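GCN5-related N-acetyltransferase (Anabaena variabilis, PDB 2OZG) binds coenzyme A and probably transfers acetyl groups as a GNAT-family N-acetyltransferase, perhaps to aminoglycosides. Local coordinates at residues 148-153 against 249-254; 244-249 against 259-264. One frame throughout, in Å; residues are numbered along the deposited sequence.

Contact 1: residues 148-153 against 249-254. With COA (coenzyme A), chain C.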
loop_
_atom_site.group_PDB
_atom_site.type_symbol
_atom_site.label_atom_id
_atom_site.label_comp_id
_atom_site.label_asym_id
_atom_site.label_seq_id
_atom_site.Cartn_x
_atom_site.Cartn_y
_atom_site.Cartn_z
ATOM N N GLN A 148 -9.922 -18.373 -18.509
ATOM C CA GLN A 148 -10.129 -19.783 -18.726
ATOM C C GLN A 148 -11.206 -20.106 -19.770
ATOM O O GLN A 148 -12.167 -20.817 -19.494
ATOM C CB GLN A 148 -10.449 -20.455 -17.379
ATOM C CG GLN A 148 -9.352 -20.282 -16.302
ATOM C CD GLN A 148 -9.855 -20.569 -14.877
ATOM O OE1 GLN A 148 -10.986 -21.039 -14.686
ATOM N NE2 GLN A 148 -9.006 -20.293 -13.871
ATOM N N ILE A 149 -11.055 -19.520 -20.951
ATOM C CA ILE A 149 -11.884 -19.834 -22.105
ATOM C C ILE A 149 -10.913 -20.216 -23.206
ATOM O O ILE A 149 -9.934 -19.498 -23.439
ATOM C CB ILE A 149 -12.790 -18.659 -22.565
ATOM C CG1 ILE A 149 -13.899 -18.439 -21.528
ATOM C CG2 ILE A 149 -13.409 -18.961 -23.984
ATOM C CD1 ILE A 149 -14.653 -17.182 -21.661
ATOM N N GLN A 150 -11.140 -21.394 -23.791
ATOM C CA GLN A 150 -10.406 -21.846 -24.966
ATOM C C GLN A 150 -11.465 -22.351 -25.960
ATOM O O GLN A 150 -11.690 -23.544 -26.089
ATOM C CB GLN A 150 -9.363 -22.919 -24.642
ATOM C CG GLN A 150 -8.583 -23.425 -25.911
ATOM C CD GLN A 150 -7.723 -22.354 -26.644
ATOM O OE1 GLN A 150 -6.999 -21.568 -26.020
ATOM N NE2 GLN A 150 -7.774 -22.372 -27.973
ATOM N N HIS A 151 -12.122 -21.416 -26.638
ATOM C CA HIS A 151 -13.197 -21.724 -27.587
ATOM C C HIS A 151 -12.925 -20.855 -28.807
ATOM O O HIS A 151 -13.663 -19.891 -29.093
ATOM C CB HIS A 151 -14.561 -21.382 -26.963
ATOM C CG HIS A 151 -15.727 -22.046 -27.634
ATOM N ND1 HIS A 151 -16.038 -21.857 -28.967
ATOM C CD2 HIS A 151 -16.683 -22.867 -27.140
ATOM C CE1 HIS A 151 -17.117 -22.557 -29.272
ATOM N NE2 HIS A 151 -17.531 -23.175 -28.179
ATOM N N ALA A 152 -11.844 -21.200 -29.508
ATOM C CA ALA A 152 -11.365 -20.429 -30.661
ATOM C C ALA A 152 -12.162 -20.733 -31.926
ATOM O O ALA A 152 -11.666 -21.359 -32.846
ATOM C CB ALA A 152 -9.888 -20.712 -30.898
ATOM N N SER A 153 -13.395 -20.265 -31.949
ATOM C CA SER A 153 -14.283 -20.444 -33.070
ATOM C C SER A 153 -13.717 -19.817 -34.353
ATOM O O SER A 153 -13.810 -20.386 -35.428
ATOM C CB SER A 153 -15.594 -19.708 -32.737
ATOM O OG SER A 153 -16.085 -20.055 -31.462
ATOM N N ILE A 249 -7.384 -13.428 -25.487
ATOM C CA ILE A 249 -6.950 -12.783 -24.281
ATOM C C ILE A 249 -6.500 -13.797 -23.231
ATOM O O ILE A 249 -5.471 -13.589 -22.617
ATOM C CB ILE A 249 -8.060 -11.914 -23.740
ATOM C CG1 ILE A 249 -8.355 -10.801 -24.739
ATOM C CG2 ILE A 249 -7.681 -11.310 -22.434
ATOM C CD1 ILE A 249 -9.649 -10.059 -24.399
ATOM N N ALA A 250 -7.266 -14.876 -23.034
ATOM C CA ALA A 250 -6.901 -15.945 -22.061
ATOM C C ALA A 250 -5.559 -16.506 -22.450
ATOM O O ALA A 250 -4.772 -16.908 -21.602
ATOM C CB ALA A 250 -7.914 -17.073 -22.072
ATOM N N ASN A 251 -5.258 -16.487 -23.757
ATOM C CA ASN A 251 -3.988 -17.012 -24.211
ATOM C C ASN A 251 -2.771 -16.119 -23.958
ATOM O O ASN A 251 -1.680 -16.468 -24.313
ATOM C CB ASN A 251 -4.090 -17.545 -25.664
ATOM C CG ASN A 251 -4.725 -18.909 -25.722
ATOM O OD1 ASN A 251 -4.607 -19.689 -24.784
ATOM N ND2 ASN A 251 -5.400 -19.203 -26.801
ATOM N N HIS A 252 -2.975 -14.980 -23.324
ATOM C CA HIS A 252 -1.877 -14.097 -22.913
ATOM C C HIS A 252 -1.475 -14.302 -21.431
ATOM O O HIS A 252 -0.568 -13.624 -20.938
ATOM C CB HIS A 252 -2.269 -12.626 -23.058
ATOM C CG HIS A 252 -2.218 -12.114 -24.462
ATOM N ND1 HIS A 252 -3.191 -12.397 -25.386
ATOM C CD2 HIS A 252 -1.305 -11.343 -25.097
ATOM C CE1 HIS A 252 -2.883 -11.809 -26.533
ATOM N NE2 HIS A 252 -1.747 -11.159 -26.382
ATOM N N ARG A 253 -2.053 -15.298 -20.798
ATOM C CA ARG A 253 -1.905 -15.508 -19.369
ATOM C C ARG A 253 -0.501 -15.773 -18.901
ATOM O O ARG A 253 -0.162 -15.452 -17.781
ATOM C CB ARG A 253 -2.812 -16.610 -18.891
ATOM C CG ARG A 253 -2.421 -17.992 -19.267
ATOM C CD ARG A 253 -3.558 -18.950 -18.949
ATOM N NE ARG A 253 -3.277 -20.301 -19.464
ATOM C CZ ARG A 253 -3.578 -20.761 -20.686
ATOM N NH1 ARG A 253 -4.209 -20.017 -21.605
ATOM N NH2 ARG A 253 -3.249 -22.010 -20.998
ATOM N N SER A 254 0.342 -16.343 -19.740
ATOM C CA SER A 254 1.690 -16.561 -19.254
ATOM C C SER A 254 2.548 -15.306 -19.321
ATOM O O SER A 254 3.579 -15.299 -18.651
ATOM C CB SER A 254 2.377 -17.652 -20.020
ATOM O OG SER A 254 2.571 -17.230 -21.374
HETATM N N1A COA C . 0.037 -21.730 -18.917
HETATM C C2A COA C . 0.039 -23.056 -18.681
HETATM N N3A COA C . 0.180 -23.961 -19.671
HETATM C C4A COA C . 0.314 -23.531 -20.950
HETATM C C5A COA C . 0.305 -22.171 -21.244
HETATM C C6A COA C . 0.161 -21.261 -20.178
HETATM N N6A COA C . 0.144 -19.920 -20.342
HETATM N N7A COA C . 0.448 -22.077 -22.588
HETATM C C8A COA C . 0.538 -23.330 -23.100
HETATM N N9A COA C . 0.459 -24.208 -22.087
HETATM C C1B COA C . 0.508 -25.701 -22.115
HETATM C C2B COA C . -0.825 -26.306 -22.548
HETATM O O2B COA C . -1.748 -26.467 -21.445
HETATM C C3B COA C . -0.394 -27.601 -23.224
HETATM O O3B COA C . -0.513 -28.744 -22.365
HETATM P P3B COA C . -1.800 -29.739 -22.492
HETATM O O7A COA C . -1.493 -30.570 -23.727
HETATM O O8A COA C . -1.815 -30.461 -21.149
HETATM O O9A COA C . -3.008 -28.837 -22.717
HETATM C C4B COA C . 1.055 -27.394 -23.656
HETATM O O4B COA C . 1.512 -26.196 -23.017
HETATM C C5B COA C . 1.197 -27.276 -25.175
HETATM O O5B COA C . 0.520 -26.088 -25.612
HETATM P P1A COA C . 0.895 -25.284 -26.980
HETATM O O1A COA C . 2.044 -25.975 -27.676
HETATM O O2A COA C . -0.408 -25.070 -27.751
HETATM O O3A COA C . 1.349 -23.831 -26.383
HETATM P P2A COA C . 1.141 -22.398 -27.151
HETATM O O4A COA C . 1.495 -22.644 -28.620
HETATM O O5A COA C . -0.265 -21.897 -26.827
HETATM O O6A COA C . 2.286 -21.445 -26.410
HETATM C CBP COA C . 3.227 -19.446 -25.093
HETATM C CCP COA C . 2.128 -20.055 -25.990
HETATM C CDP COA C . 4.529 -20.129 -25.508
HETATM C CEP COA C . 2.936 -19.953 -23.683
HETATM C CAP COA C . 3.262 -17.864 -25.302
HETATM O OAP COA C . 4.361 -17.423 -26.170
HETATM C C9P COA C . 3.214 -16.840 -24.133
HETATM O O9P COA C . 2.060 -16.484 -23.539
HETATM N N8P COA C . 4.278 -16.144 -23.685
HETATM C C7P COA C . 5.716 -16.114 -23.960
HETATM C C6P COA C . 6.280 -16.403 -22.578
HETATM C C5P COA C . 6.713 -17.857 -22.465
HETATM O O5P COA C . 5.972 -18.771 -22.820
HETATM N N4P COA C . 7.923 -18.094 -21.934
HETATM C C3P COA C . 8.529 -19.403 -21.707
HETATM C C2P COA C . 9.933 -19.116 -21.223
HETATM S S1P COA C . 10.967 -18.431 -22.582
#

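Contact 2: residues 244-249 against 259-264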
loop_
_atom_site.group_PDB
_atom_site.type_symbol
_atom_site.label_atom_id
_atom_site.label_comp_id
_atom_site.label_asym_id
_atom_site.label_seq_id
_atom_site.Cartn_x
_atom_site.Cartn_y
_atom_site.Cartn_z
ATOM N N SER A 244 -13.963 -15.936 -29.322
ATOM C CA SER A 244 -12.645 -15.779 -29.928
ATOM C C SER A 244 -11.847 -14.674 -29.244
ATOM O O SER A 244 -10.668 -14.798 -28.992
ATOM C CB SER A 244 -12.816 -15.576 -31.437
ATOM O OG SER A 244 -13.301 -16.785 -32.082
ATOM N N PHE A 245 -12.538 -13.607 -28.869
ATOM C CA PHE A 245 -11.961 -12.513 -28.126
ATOM C C PHE A 245 -11.391 -12.990 -26.793
ATOM O O PHE A 245 -10.218 -12.795 -26.493
ATOM C CB PHE A 245 -13.110 -11.526 -27.917
ATOM C CG PHE A 245 -12.820 -10.351 -27.030
ATOM C CD1 PHE A 245 -12.324 -9.163 -27.558
ATOM C CD2 PHE A 245 -13.197 -10.368 -25.672
ATOM C CE1 PHE A 245 -12.134 -8.015 -26.708
ATOM C CE2 PHE A 245 -12.974 -9.278 -24.845
ATOM C CZ PHE A 245 -12.467 -8.080 -25.382
ATOM N N TRP A 246 -12.236 -13.635 -26.006
ATOM C CA TRP A 246 -11.836 -14.127 -24.716
ATOM C C TRP A 246 -10.770 -15.165 -24.834
ATOM O O TRP A 246 -9.896 -15.174 -24.013
ATOM C CB TRP A 246 -12.993 -14.720 -23.917
ATOM C CG TRP A 246 -13.893 -13.696 -23.257
ATOM C CD1 TRP A 246 -15.235 -13.572 -23.423
ATOM C CD2 TRP A 246 -13.504 -12.660 -22.337
ATOM N NE1 TRP A 246 -15.731 -12.505 -22.666
ATOM C CE2 TRP A 246 -14.675 -11.928 -22.006
ATOM C CE3 TRP A 246 -12.281 -12.245 -21.802
ATOM C CZ2 TRP A 246 -14.651 -10.851 -21.147
ATOM C CZ3 TRP A 246 -12.267 -11.146 -20.912
ATOM C CH2 TRP A 246 -13.420 -10.467 -20.618
ATOM N N THR A 247 -10.888 -16.106 -25.772
ATOM C CA THR A 247 -9.842 -17.118 -25.979
ATOM C C THR A 247 -8.489 -16.465 -26.255
ATOM O O THR A 247 -7.467 -16.830 -25.670
ATOM C CB THR A 247 -10.176 -18.074 -27.140
ATOM O OG1 THR A 247 -11.389 -18.765 -26.855
ATOM C CG2 THR A 247 -9.091 -19.103 -27.333
ATOM N N PHE A 248 -8.485 -15.459 -27.124
ATOM C CA PHE A 248 -7.243 -14.798 -27.491
ATOM C C PHE A 248 -6.585 -14.152 -26.232
ATOM O O PHE A 248 -5.411 -14.347 -25.914
ATOM C CB PHE A 248 -7.597 -13.810 -28.579
ATOM C CG PHE A 248 -6.444 -12.933 -29.058
ATOM C CD1 PHE A 248 -5.507 -13.424 -29.923
ATOM C CD2 PHE A 248 -6.351 -11.618 -28.647
ATOM C CE1 PHE A 248 -4.448 -12.619 -30.379
ATOM C CE2 PHE A 248 -5.278 -10.807 -29.079
ATOM C CZ PHE A 248 -4.344 -11.316 -29.957
ATOM N N ILE A 249 -7.384 -13.428 -25.487
ATOM C CA ILE A 249 -6.950 -12.783 -24.281
ATOM C C ILE A 249 -6.500 -13.797 -23.231
ATOM O O ILE A 249 -5.471 -13.589 -22.617
ATOM C CB ILE A 249 -8.060 -11.914 -23.740
ATOM C CG1 ILE A 249 -8.355 -10.801 -24.739
ATOM C CG2 ILE A 249 -7.681 -11.310 -22.434
ATOM C CD1 ILE A 249 -9.649 -10.059 -24.399
ATOM N N VAL A 259 -5.709 -7.665 -17.677
ATOM C CA VAL A 259 -6.225 -7.090 -18.898
ATOM C C VAL A 259 -7.309 -6.079 -18.533
ATOM O O VAL A 259 -8.141 -6.322 -17.611
ATOM C CB VAL A 259 -6.887 -8.129 -19.830
ATOM C CG1 VAL A 259 -7.510 -7.427 -21.044
ATOM C CG2 VAL A 259 -5.897 -9.184 -20.286
ATOM N N THR A 260 -7.292 -4.938 -19.231
ATOM C CA THR A 260 -8.367 -3.956 -19.109
ATOM C C THR A 260 -9.035 -3.699 -20.452
ATOM O O THR A 260 -8.422 -3.835 -21.523
ATOM C CB THR A 260 -7.856 -2.570 -18.610
ATOM O OG1 THR A 260 -7.012 -1.983 -19.618
ATOM C CG2 THR A 260 -7.083 -2.689 -17.341
ATOM N N TRP A 261 -10.319 -3.397 -20.385
ATOM C CA TRP A 261 -11.078 -2.994 -21.563
ATOM C C TRP A 261 -12.176 -2.028 -21.153
ATOM O O TRP A 261 -12.642 -2.035 -19.981
ATOM C CB TRP A 261 -11.670 -4.208 -22.292
ATOM C CG TRP A 261 -12.840 -4.857 -21.655
ATOM C CD1 TRP A 261 -14.117 -4.790 -22.105
ATOM C CD2 TRP A 261 -12.889 -5.721 -20.476
ATOM N NE1 TRP A 261 -14.945 -5.524 -21.291
ATOM C CE2 TRP A 261 -14.232 -6.066 -20.274
ATOM C CE3 TRP A 261 -11.934 -6.188 -19.560
ATOM C CZ2 TRP A 261 -14.642 -6.929 -19.233
ATOM C CZ3 TRP A 261 -12.339 -6.989 -18.529
ATOM C CH2 TRP A 261 -13.663 -7.350 -18.371
ATOM N N LYS A 262 -12.698 -1.307 -22.129
ATOM C CA LYS A 262 -13.816 -0.375 -21.881
ATOM C C LYS A 262 -15.110 -1.001 -22.395
ATOM O O LYS A 262 -15.144 -1.584 -23.449
ATOM C CB LYS A 262 -13.565 0.979 -22.532
ATOM C CG LYS A 262 -12.345 1.644 -21.894
ATOM C CD LYS A 262 -12.064 3.042 -22.471
ATOM C CE LYS A 262 -13.119 4.041 -22.074
ATOM N NZ LYS A 262 -12.707 5.342 -22.673
ATOM N N SER A 263 -16.140 -0.911 -21.579
ATOM C CA SER A 263 -17.399 -1.416 -21.882
ATOM C C SER A 263 -18.478 -0.551 -21.186
ATOM O O SER A 263 -18.284 0.610 -20.770
ATOM C CB SER A 263 -17.456 -2.866 -21.431
ATOM O OG SER A 263 -18.538 -3.501 -22.011
ATOM N N SER A 264 -19.650 -1.131 -21.172
ATOM C CA SER A 264 -20.763 -0.611 -20.478
ATOM C C SER A 264 -20.607 -0.904 -18.993
ATOM O O SER A 264 -19.879 -1.844 -18.591
ATOM C CB SER A 264 -21.975 -1.408 -20.902
ATOM O OG SER A 264 -23.035 -0.920 -20.111
#

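Contact 1: residues 148-153 against 249-254
Gln150 meets Asn251 where the loop after strand 132-143 passes the C-terminal end of helix 239-250. The helix runs out here into a type I beta turn from Ala250 to Arg253, within a region of the GNAT family. Asn251 ND2 donates to Gln150 OE1 at 3.0 Å, with an N-H...O angle of 148°. The donor lies in the carbonyl plane of Gln150, on a lone pair, and the two amides are nearly coplanar. Gln150 reaches it because CG stands anti to the backbone N (chi1 179°) and the chain then bends at chi2. Further back along the loop, Ala250 CB packs on Ile149 O at 3.4 Å.

Arg253 belongs to the turn and can be followed outward. Its CB leads to CG, which lies 3.4 Å from N6A of a coenzyme A. CD passes the same N6A, and NE lies 3.6 Å from C6A of the adenine. The guanidinium thus has the ligand's amino group over one face, toward its rim. NH2 borders adenine atoms C5A and C6A. Backbone N-H groups of the second subunit, among them those of Gly93 and Gly95, hydrogen-bond this coenzyme. Arg92 of that subunit hydrogen-bonds Asn251 O, which places the turn at a subunit interface. With an alanine here instead of Arg253, the adenine would probably lose this flat neighbour and the Asn251 amide one of its bonds, so that it could turn more easily. Arg253 NH1 points back into the turn, donating to Asn251 OD1 and, at 3.2 Å, to Ala250 O, which Arg253 N approaches from the opposite face of the carbonyl.

Contact 2: residues 244-249 against 259-264
Trp246 points the edge of its indole at the face of Trp261, a T-shaped pair between helix 239-250 and strand 258-263. Together with strand 227-236, which lies parallel to 258-263, they form a beta-alpha-beta unit in a region of the GNAT family. The six-membered rings stand at 89° with centroids 5.4 Å apart. The touching atom is Trp246 CH2, which sits 3.9 Å from Trp261 CH2 and almost as near CZ2, over the rim of that face. Trp261 presents the face with CG between its backbone N and carbonyl carbon (chi1 75°). The other end of the Trp246 indole is tied down, since NE1 donates to the backbone O of Leu269.

Phe245, the residue before Trp246, adds to this packing. Its CD2 is over one face of the Trp246 ring, and its own ring takes Ile249 CD1 over a face, toward the rim. Ile231 of strand 227-236 packs against Phe245, Ile249 and Val259, so the helix and both strands share one apolar layer. No hydrogen bond crosses between the two segments. Nearly one turn of helix on from Trp246, the two branched side chains meet methyl to methyl, Ile249 CG2 on Val259 CG2 at 3.5 Å.

Both contacts use helix 239-250 and share Ile249, with centres about 10 Å apart. Contact 2 is buried: its four touching residues are all enclosed, and it packs the helix onto strand 258-263 by aromatic and aliphatic surfaces alone. Contact 1 is a surface contact at the helix's end, where amide and guanidinium groups make hydrogen bonds near a second subunit and the coenzyme A bound there. The two are joined through Thr247, whose OG1 lies 2.8 Å from His151 N in a probable hydrogen bond. The helix therefore has an apolar side turned to the strands and a side met by the 148-153 loop through both apolar and polar groups.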